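PDB 5XEI: chromosome partition protein Smc, which probably condenses and partitions chromosomes as a homodimer, hydrolysing ATP in head domains joined by long coiled-coil arms to a distant hinge. Local coordinates for residues A[416-419]-A[420-423]; A[215-218]-A[219-223]; A[52-55]-A[56-59]. All coordinates share one frame; numbering follows the deposited sequence.

How the interactions relate
From the N terminus the chain first meets interaction 3, in the loop between helix 41-49 and strand 80-87, then interaction 2, far out on helix 170-246, and last interaction 1, where strand 416-417 leads toward helix 424-440. The three lie in series. None nests in or crosses another, and each closes only a local turn of a few residues. Interactions 1 and 3 belong to the head, with centres about 26 Å apart and nearest atoms about 16 Å apart. Interaction 2 is in the arm, its centre about 97 Å from that of interaction 1 and about 94 Å from that of interaction 3; the returning helix 321-383 brings the chain back to the head.

Interaction 1 of 3, residues A[416-419]-A[420-423]; sequences KRIE and AMSG
The carbonyl groups of R417 and I418 are each met from above their planes by a backbone N-H, that of A420 and that of M421. A420 N gives a hydrogen bond to R417 O from 40° out of the plane, at 3.0 Å. M421 N does the same to I418 O, standing still further out at 63°, although its N-H points almost straight at the oxygen over 3.1 Å. Two successive three-residue steps of this kind turn the chain out of strand 416-417 in a short 3-10 segment. At the side of the turn, E419 OE2 lies 3.4 Å from R417 NH2 but well out of the guanidinium plane, an attraction of charges only; the stronger partner of R417 is E405, on strand 404-409, with which NH2 makes a salt bridge. The apolar part is M421 across I418, with M421 CG 4.2 Å from I418 CB. The bend of M421 at chi2 (-79°) folds SD back toward the strand, 3.7 Å from R417 O. M421, S422 and G423 open the sequence MSGGEK, the signature motif of ABC-type ATPases. Strand 404-409 flanks the turn, its I406 meeting I418 and its A408 meeting M421; on helix 424-440, T429 touches both I418 and M421, and E425 pairs with K416.

Interaction 2 of 3, residues A[215-218]-A[219-223]; sequences LRYL and DLKER
Y217 and K221 make a side-chain contact four residues apart, one turn along helix 170-246, on the surface of the coiled-coil arm and far from the head. The backbone evidence for an unbroken helix is four successive i to i+4 hydrogen bonds. The straightest runs from L220 N to R216 O, 2.8 Å long with an N-H...O angle of 178°. D219 N to L215 O, at 3.0 Å, and K221 N to Y217 O, at 2.9 Å, are only slightly bent, whereas E222 N to L218 O opens to 143°. On this frame the ring of Y217 and the chain of K221 lie side by side and point the same way. With CG of Y217 opposite the backbone N (chi1 165°), the ring leans along the helix toward the lysine, and the bend of K221 at chi2 brings its methylenes to the phenol end. K221 CD approaches obliquely, 3.6 Å from Y217 CZ and nearly as far from CE1 as from CE2, while K221 CE comes 3.3 Å from Y217 OH. The contact is thus made by the aliphatic part of the lysine, with K221 NZ 3.9 Å from Y217 OH. Y217 also touches V318 and M320 of the link between helices 298-315 and 321-383. An alanine at Y217 takes the ring away from the K221 methylenes, and a gap would probably open beside V318 and M320. On another side of the turn L220 packs on M308, E311 and I312 of helix 298-315. Apolar residues turned to a partner helix, with charged ones such as R216, D219 and E222 exposed, are the pattern of a coiled coil; the break between helices 298-315 and 321-383 beside this turn is consistent with the joint of an SMC arm.

Interaction 3 of 3, residues A[52-55]-A[56-59]; sequences GLSA and KAMR
M58 folds its side chain back over the backbone that precedes it, so that its terminal methyl overlaps the peptides from G52 to A55. M58 CE lies near G52 O, S54 N and A55 N, 3.2 Å from the last. The bend at chi3 (-59°) is what turns CE toward G52 from a chain otherwise extended at chi2. G52 O itself receives a hydrogen bond from R104. M58 SD is 3.5 Å from G52 O. Beside the methionine, A57 CB meets S54 CB, and L47 of helix 41-49 touches S54, A57 and M58 alike. F48 and L66 add further cover to M58, which is buried.

The backbone curls as well: K56 to R59 form a type I beta turn, closed by a hydrogen bond from R59 N to K56 O at 2.9 Å. One residue earlier, M58 N reaches A55 O only weakly, 3.3 Å away with an N-H...O angle of 124°. Helix 41-49 follows the P-loop of the head, and the position and sequence of this bend are consistent with the arginine loop of SMC heads. R59 adopts positive phi (52°) at the end of the turn, and its side chain lies beside the predicted ATP site, touching S40 and Q145. There its NE forms a salt bridge with D44, and the side chain comes within about 3 Å of that of N41, one of the predicted nucleotide-contacting residues. K13 NZ gives a hydrogen bond to M58 O and a weak one to R59 O.

Interaction 1 of 3, residues A[416-419]-A[420-423]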
loop_
_atom_site.group_PDB
_atom_site.type_symbol
_atom_site.label_atom_id
_atom_site.label_comp_id
_atom_site.label_asym_id
_atom_site.label_seq_id
_atom_site.Cartn_x
_atom_site.Cartn_y
_atom_site.Cartn_z
ATOM N N LYS A 416 13.039 31.567 20.552
ATOM C CA LYS A 416 11.890 30.860 21.091
ATOM C C LYS A 416 11.385 29.845 20.075
ATOM O O LYS A 416 11.418 30.086 18.863
ATOM C CB LYS A 416 10.739 31.818 21.446
ATOM C CG LYS A 416 11.113 33.229 21.576
ATOM C CD LYS A 416 9.906 34.121 21.696
ATOM C CE LYS A 416 10.290 35.515 21.612
ATOM N NZ LYS A 416 10.756 35.941 20.310
ATOM N N ARG A 417 10.902 28.714 20.567
ATOM C CA ARG A 417 10.212 27.828 19.646
ATOM C C ARG A 417 8.772 28.294 19.461
ATOM O O ARG A 417 8.258 29.115 20.230
ATOM C CB ARG A 417 10.267 26.392 20.142
ATOM C CG ARG A 417 11.625 26.016 20.697
ATOM C CD ARG A 417 11.482 25.299 22.016
ATOM N NE ARG A 417 10.590 24.194 21.790
ATOM C CZ ARG A 417 9.796 23.698 22.723
ATOM N NH1 ARG A 417 9.801 24.232 23.943
ATOM N NH2 ARG A 417 8.985 22.683 22.438
ATOM N N ILE A 418 8.121 27.764 18.416
ATOM C CA ILE A 418 6.791 28.249 18.048
ATOM C C ILE A 418 5.802 28.101 19.186
ATOM O O ILE A 418 4.871 28.898 19.299
ATOM C CB ILE A 418 6.262 27.577 16.760
ATOM C CG1 ILE A 418 6.550 26.062 16.747
ATOM C CG2 ILE A 418 6.706 28.377 15.507
ATOM C CD1 ILE A 418 5.752 25.221 17.713
ATOM N N GLU A 419 5.975 27.087 20.038
ATOM C CA GLU A 419 5.135 26.932 21.226
ATOM C C GLU A 419 4.935 28.253 21.961
ATOM O O GLU A 419 3.814 28.597 22.357
ATOM C CB GLU A 419 5.770 25.920 22.177
ATOM C CG GLU A 419 5.363 24.499 21.952
ATOM C CD GLU A 419 5.613 24.057 20.536
ATOM O OE1 GLU A 419 4.616 23.923 19.787
ATOM O OE2 GLU A 419 6.800 23.879 20.165
ATOM N N ALA A 420 6.009 29.009 22.146
ATOM C CA ALA A 420 5.980 30.177 23.004
ATOM C C ALA A 420 5.831 31.477 22.233
ATOM O O ALA A 420 6.154 32.535 22.777
ATOM C CB ALA A 420 7.243 30.219 23.862
ATOM N N MET A 421 5.376 31.434 20.979
ATOM C CA MET A 421 5.102 32.681 20.275
ATOM C C MET A 421 3.789 33.255 20.764
ATOM O O MET A 421 2.843 32.513 21.052
ATOM C CB MET A 421 5.024 32.502 18.763
ATOM C CG MET A 421 5.928 31.460 18.221
ATOM S SD MET A 421 7.608 32.023 18.064
ATOM C CE MET A 421 7.523 32.808 16.483
ATOM N N SER A 422 3.735 34.584 20.840
ATOM C CA SER A 422 2.583 35.249 21.425
ATOM C C SER A 422 2.109 36.413 20.561
ATOM O O SER A 422 1.039 36.325 19.948
ATOM C CB SER A 422 2.918 35.714 22.841
ATOM O OG SER A 422 4.073 36.534 22.836
ATOM N N GLY A 423 2.878 37.501 20.495
ATOM C CA GLY A 423 2.424 38.682 19.781
ATOM C C GLY A 423 2.308 38.484 18.279
ATOM O O GLY A 423 2.174 37.354 17.798
#

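Interaction 2 of 3, residues A[215-218]-A[219-223]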
loop_
_atom_site.group_PDB
_atom_site.type_symbol
_atom_site.label_atom_id
_atom_site.label_comp_id
_atom_site.label_asym_id
_atom_site.label_seq_id
_atom_site.Cartn_x
_atom_site.Cartn_y
_atom_site.Cartn_z
ATOM N N LEU A 215 14.322 -54.790 -3.476
ATOM C CA LEU A 215 15.459 -55.173 -4.306
ATOM C C LEU A 215 16.060 -56.509 -3.866
ATOM O O LEU A 215 16.398 -57.342 -4.710
ATOM C CB LEU A 215 16.517 -54.064 -4.297
ATOM C CG LEU A 215 16.128 -52.787 -5.057
ATOM C CD1 LEU A 215 17.309 -51.882 -5.371
ATOM C CD2 LEU A 215 15.436 -53.154 -6.336
ATOM N N ARG A 216 16.210 -56.745 -2.563
ATOM C CA ARG A 216 16.842 -57.999 -2.154
ATOM C C ARG A 216 15.866 -59.157 -2.233
ATOM O O ARG A 216 16.251 -60.274 -2.583
ATOM C CB ARG A 216 17.433 -57.883 -0.754
ATOM C CG ARG A 216 18.048 -56.531 -0.469
ATOM C CD ARG A 216 18.429 -56.367 1.011
ATOM N NE ARG A 216 19.409 -55.310 1.138
ATOM C CZ ARG A 216 19.768 -54.796 2.306
ATOM N NH1 ARG A 216 19.219 -55.258 3.429
ATOM N NH2 ARG A 216 20.676 -53.830 2.371
ATOM N N TYR A 217 14.598 -58.911 -1.926
ATOM C CA TYR A 217 13.575 -59.875 -2.294
ATOM C C TYR A 217 13.730 -60.293 -3.761
ATOM O O TYR A 217 13.620 -61.479 -4.099
ATOM C CB TYR A 217 12.189 -59.290 -2.005
ATOM C CG TYR A 217 11.096 -60.052 -2.680
ATOM C CD1 TYR A 217 10.435 -61.073 -2.032
ATOM C CD2 TYR A 217 10.732 -59.753 -3.985
ATOM C CE1 TYR A 217 9.434 -61.769 -2.663
ATOM C CE2 TYR A 217 9.758 -60.440 -4.619
ATOM C CZ TYR A 217 9.104 -61.445 -3.967
ATOM O OH TYR A 217 8.111 -62.115 -4.649
ATOM N N LEU A 218 13.998 -59.333 -4.645
ATOM C CA LEU A 218 14.221 -59.663 -6.048
ATOM C C LEU A 218 15.406 -60.605 -6.196
ATOM O O LEU A 218 15.279 -61.691 -6.774
ATOM C CB LEU A 218 14.454 -58.390 -6.855
ATOM C CG LEU A 218 13.386 -57.956 -7.847
ATOM C CD1 LEU A 218 12.053 -57.873 -7.130
ATOM C CD2 LEU A 218 13.740 -56.600 -8.446
ATOM N N ASP A 219 16.574 -60.199 -5.681
ATOM C CA ASP A 219 17.765 -61.042 -5.759
ATOM C C ASP A 219 17.487 -62.459 -5.278
ATOM O O ASP A 219 17.806 -63.435 -5.967
ATOM C CB ASP A 219 18.897 -60.433 -4.936
ATOM C CG ASP A 219 19.611 -59.287 -5.653
ATOM O OD1 ASP A 219 19.455 -59.143 -6.894
ATOM O OD2 ASP A 219 20.341 -58.523 -4.955
ATOM N N LEU A 220 16.913 -62.581 -4.079
ATOM C CA LEU A 220 16.592 -63.882 -3.510
ATOM C C LEU A 220 15.668 -64.668 -4.428
ATOM O O LEU A 220 15.850 -65.870 -4.625
ATOM C CB LEU A 220 15.940 -63.698 -2.139
ATOM C CG LEU A 220 16.840 -63.697 -0.904
ATOM C CD1 LEU A 220 16.065 -63.368 0.366
ATOM C CD2 LEU A 220 17.527 -65.039 -0.784
ATOM N N LYS A 221 14.659 -64.000 -4.978
ATOM C CA LYS A 221 13.754 -64.630 -5.931
ATOM C C LYS A 221 14.527 -65.263 -7.078
ATOM O O LYS A 221 14.247 -66.400 -7.479
ATOM C CB LYS A 221 12.769 -63.575 -6.441
ATOM C CG LYS A 221 11.372 -64.023 -6.662
ATOM C CD LYS A 221 10.631 -64.331 -5.366
ATOM C CE LYS A 221 9.278 -64.967 -5.692
ATOM N NZ LYS A 221 8.844 -65.970 -4.662
ATOM N N GLU A 222 15.550 -64.571 -7.576
ATOM C CA GLU A 222 16.246 -65.043 -8.763
ATOM C C GLU A 222 17.197 -66.183 -8.440
ATOM O O GLU A 222 17.254 -67.182 -9.166
ATOM C CB GLU A 222 17.009 -63.903 -9.405
ATOM C CG GLU A 222 16.103 -62.898 -9.976
ATOM C CD GLU A 222 16.551 -62.496 -11.353
ATOM O OE1 GLU A 222 17.787 -62.447 -11.587
ATOM O OE2 GLU A 222 15.661 -62.297 -12.215
ATOM N N ARG A 223 17.981 -66.043 -7.374
ATOM C CA ARG A 223 18.817 -67.169 -6.986
ATOM C C ARG A 223 17.953 -68.388 -6.683
ATOM O O ARG A 223 18.234 -69.492 -7.169
ATOM C CB ARG A 223 19.727 -66.785 -5.813
ATOM C CG ARG A 223 20.975 -65.979 -6.237
ATOM C CD ARG A 223 22.131 -66.816 -6.898
ATOM N NE ARG A 223 21.739 -67.660 -8.037
ATOM C CZ ARG A 223 22.512 -68.583 -8.630
ATOM N NH1 ARG A 223 23.779 -68.770 -8.240
ATOM N NH2 ARG A 223 22.028 -69.300 -9.657
#

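Interaction 3 of 3, residues A[52-55]-A[56-59]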
loop_
_atom_site.group_PDB
_atom_site.type_symbol
_atom_site.label_atom_id
_atom_site.label_comp_id
_atom_site.label_asym_id
_atom_site.label_seq_id
_atom_site.Cartn_x
_atom_site.Cartn_y
_atom_site.Cartn_z
ATOM N N GLY A 52 -16.512 21.345 4.434
ATOM C CA GLY A 52 -16.171 21.541 5.829
ATOM C C GLY A 52 -17.308 21.149 6.751
ATOM O O GLY A 52 -18.353 21.801 6.738
ATOM N N LEU A 53 -17.141 20.071 7.526
ATOM C CA LEU A 53 -18.066 19.734 8.605
ATOM C C LEU A 53 -17.668 20.398 9.925
ATOM O O LEU A 53 -18.127 19.978 10.993
ATOM C CB LEU A 53 -18.161 18.211 8.765
ATOM C CG LEU A 53 -18.684 17.373 7.585
ATOM C CD1 LEU A 53 -19.412 16.128 8.058
ATOM C CD2 LEU A 53 -19.604 18.179 6.678
ATOM N N SER A 54 -16.879 21.474 9.848
ATOM C CA SER A 54 -16.076 21.993 10.952
ATOM C C SER A 54 -16.900 22.606 12.090
ATOM O O SER A 54 -16.400 22.667 13.221
ATOM C CB SER A 54 -15.094 23.030 10.395
ATOM O OG SER A 54 -14.336 22.525 9.295
ATOM N N ALA A 55 -18.127 23.075 11.815
ATOM C CA ALA A 55 -19.034 23.651 12.810
ATOM C C ALA A 55 -18.450 24.915 13.448
ATOM O O ALA A 55 -18.788 26.032 13.032
ATOM C CB ALA A 55 -19.404 22.602 13.874
ATOM N N LYS A 56 -17.579 24.759 14.459
ATOM C CA LYS A 56 -16.928 25.917 15.078
ATOM C C LYS A 56 -16.193 26.760 14.046
ATOM O O LYS A 56 -16.209 27.998 14.117
ATOM C CB LYS A 56 -15.934 25.480 16.161
ATOM C CG LYS A 56 -14.905 26.581 16.480
ATOM C CD LYS A 56 -13.555 26.075 17.005
ATOM C CE LYS A 56 -12.595 27.259 17.217
ATOM N NZ LYS A 56 -11.518 26.996 18.225
ATOM N N ALA A 57 -15.526 26.108 13.087
ATOM C CA ALA A 57 -14.643 26.833 12.185
ATOM C C ALA A 57 -15.408 27.683 11.179
ATOM O O ALA A 57 -14.884 28.714 10.731
ATOM C CB ALA A 57 -13.706 25.859 11.473
ATOM N N MET A 58 -16.636 27.301 10.831
ATOM C CA MET A 58 -17.489 28.176 10.035
ATOM C C MET A 58 -18.231 29.204 10.890
ATOM O O MET A 58 -19.075 29.936 10.354
ATOM C CB MET A 58 -18.469 27.346 9.201
ATOM C CG MET A 58 -17.817 26.732 7.963
ATOM S SD MET A 58 -18.587 25.201 7.337
ATOM C CE MET A 58 -18.454 24.110 8.754
ATOM N N ARG A 59 -17.902 29.276 12.195
ATOM C CA ARG A 59 -18.408 30.277 13.150
ATOM C C ARG A 59 -19.927 30.352 13.148
ATOM O O ARG A 59 -20.518 31.432 13.250
ATOM C CB ARG A 59 -17.803 31.667 12.918
ATOM C CG ARG A 59 -16.355 31.676 12.473
ATOM C CD ARG A 59 -15.913 33.111 12.136
ATOM N NE ARG A 59 -17.039 33.867 11.617
ATOM C CZ ARG A 59 -16.899 35.010 10.962
ATOM N NH1 ARG A 59 -15.681 35.482 10.751
ATOM N NH2 ARG A 59 -17.956 35.685 10.517
#